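Side-chain contact in putative thioesterase (Syntrophus aciditrophicus SB, PDB 3HDU), which probably hydrolyses thioesters, as a hotdog-fold member of the thioesterase superfamily: residues 11-14 against 15-19. Numbering follows the deposited sequence.
Sequences VLFS and AVNEI
Asn-17 ND2 sits above one face of the Phe-13 ring, an i/i+4 side-chain pair one turn apart along helix 7-22. Asn-17 ND2 stands 3.2 Å from Phe-13 CZ, displaced toward the rim rather than over the ring centre. The amide plane is turned 72° from the ring, so the two do not stack flat. Phe-13 CG is anti to its own N (chi1 -179°), while Asn-17 CG lies beside its own N, which brings ring and amide together. With an alanine in place of Phe-13, the Asn-17 amide is likely to lose the ring face under its ND2 and become freer to turn. The packed side is closer: buried Val-16 brings CG2 to 3.1 Å from Leu-12 O. Asn-17 N donates to Phe-13 O with an N-H...O angle of 165°. Ser-14 and Glu-18 form the exposed, looser side. The side chain of Glu-18 comes no nearer than CB, 3.8 Å from Ser-14 O, and its end leads away, while Ser-14 OG turns back to a hydrogen bond with Glu-10 O. In the hotdog fold, Val-16 packs on Leu-76, Phe-79 and Met-80 of helix 58-85, Ala-15 touches Leu-95 of helix 91-97, and Phe-13 and Asn-17 touch Ile-37 and Val-34 of strand 30-37.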
# COMPACT_ATOMS: atom_id res chain seq x y z
N VAL A 11 30.75 -22.83 -7.98
CA VAL A 11 30.22 -23.66 -6.88
C VAL A 11 28.88 -23.11 -6.35
O VAL A 11 28.04 -23.88 -5.88
CB VAL A 11 31.25 -23.86 -5.71
CG1 VAL A 11 31.46 -22.57 -4.92
CG2 VAL A 11 30.79 -24.97 -4.77
N LEU A 12 28.70 -21.78 -6.42
CA LEU A 12 27.45 -21.10 -6.02
C LEU A 12 26.34 -21.38 -7.04
O LEU A 12 25.23 -21.75 -6.66
CB LEU A 12 27.68 -19.58 -5.94
CG LEU A 12 26.55 -18.65 -5.47
CD1 LEU A 12 26.20 -18.94 -4.02
CD2 LEU A 12 26.96 -17.20 -5.64
N PHE A 13 26.66 -21.20 -8.33
CA PHE A 13 25.74 -21.47 -9.46
C PHE A 13 25.30 -22.95 -9.49
O PHE A 13 24.11 -23.23 -9.63
CB PHE A 13 26.41 -21.04 -10.79
CG PHE A 13 25.56 -21.25 -12.03
CD1 PHE A 13 24.34 -20.55 -12.19
CD2 PHE A 13 25.99 -22.11 -13.06
CE1 PHE A 13 23.55 -20.73 -13.35
CE2 PHE A 13 25.21 -22.29 -14.23
CZ PHE A 13 23.99 -21.60 -14.38
N SER A 14 26.26 -23.86 -9.33
CA SER A 14 26.00 -25.32 -9.32
C SER A 14 25.13 -25.76 -8.15
O SER A 14 24.25 -26.60 -8.33
CB SER A 14 27.32 -26.10 -9.29
OG SER A 14 28.12 -25.77 -10.40
N ALA A 15 25.41 -25.21 -6.96
CA ALA A 15 24.64 -25.49 -5.73
C ALA A 15 23.20 -25.03 -5.87
O ALA A 15 22.27 -25.77 -5.51
CB ALA A 15 25.29 -24.82 -4.53
N VAL A 16 23.02 -23.82 -6.39
CA VAL A 16 21.71 -23.22 -6.64
C VAL A 16 20.93 -24.03 -7.69
O VAL A 16 19.77 -24.37 -7.44
CB VAL A 16 21.82 -21.71 -7.04
CG1 VAL A 16 20.50 -21.15 -7.57
CG2 VAL A 16 22.31 -20.89 -5.85
N ASN A 17 21.56 -24.35 -8.82
CA ASN A 17 20.91 -25.15 -9.88
C ASN A 17 20.33 -26.48 -9.36
O ASN A 17 19.20 -26.82 -9.71
CB ASN A 17 21.85 -25.40 -11.08
CG ASN A 17 22.10 -24.14 -11.92
OD1 ASN A 17 21.60 -23.05 -11.63
ND2 ASN A 17 22.88 -24.30 -12.97
N GLU A 18 21.08 -27.19 -8.51
CA GLU A 18 20.60 -28.43 -7.87
C GLU A 18 19.33 -28.24 -7.05
O GLU A 18 18.35 -28.96 -7.24
CB GLU A 18 21.69 -29.08 -6.98
CG GLU A 18 22.52 -30.16 -7.65
CD GLU A 18 21.82 -31.53 -7.74
OE1 GLU A 18 20.57 -31.59 -7.72
OE2 GLU A 18 22.53 -32.55 -7.82
N ILE A 19 19.35 -27.24 -6.17
CA ILE A 19 18.23 -26.93 -5.26
C ILE A 19 16.94 -26.54 -5.99
O ILE A 19 15.87 -27.06 -5.67
CB ILE A 19 18.63 -25.82 -4.22
CG1 ILE A 19 19.73 -26.33 -3.28
CG2 ILE A 19 17.42 -25.38 -3.38
CD1 ILE A 19 20.31 -25.26 -2.39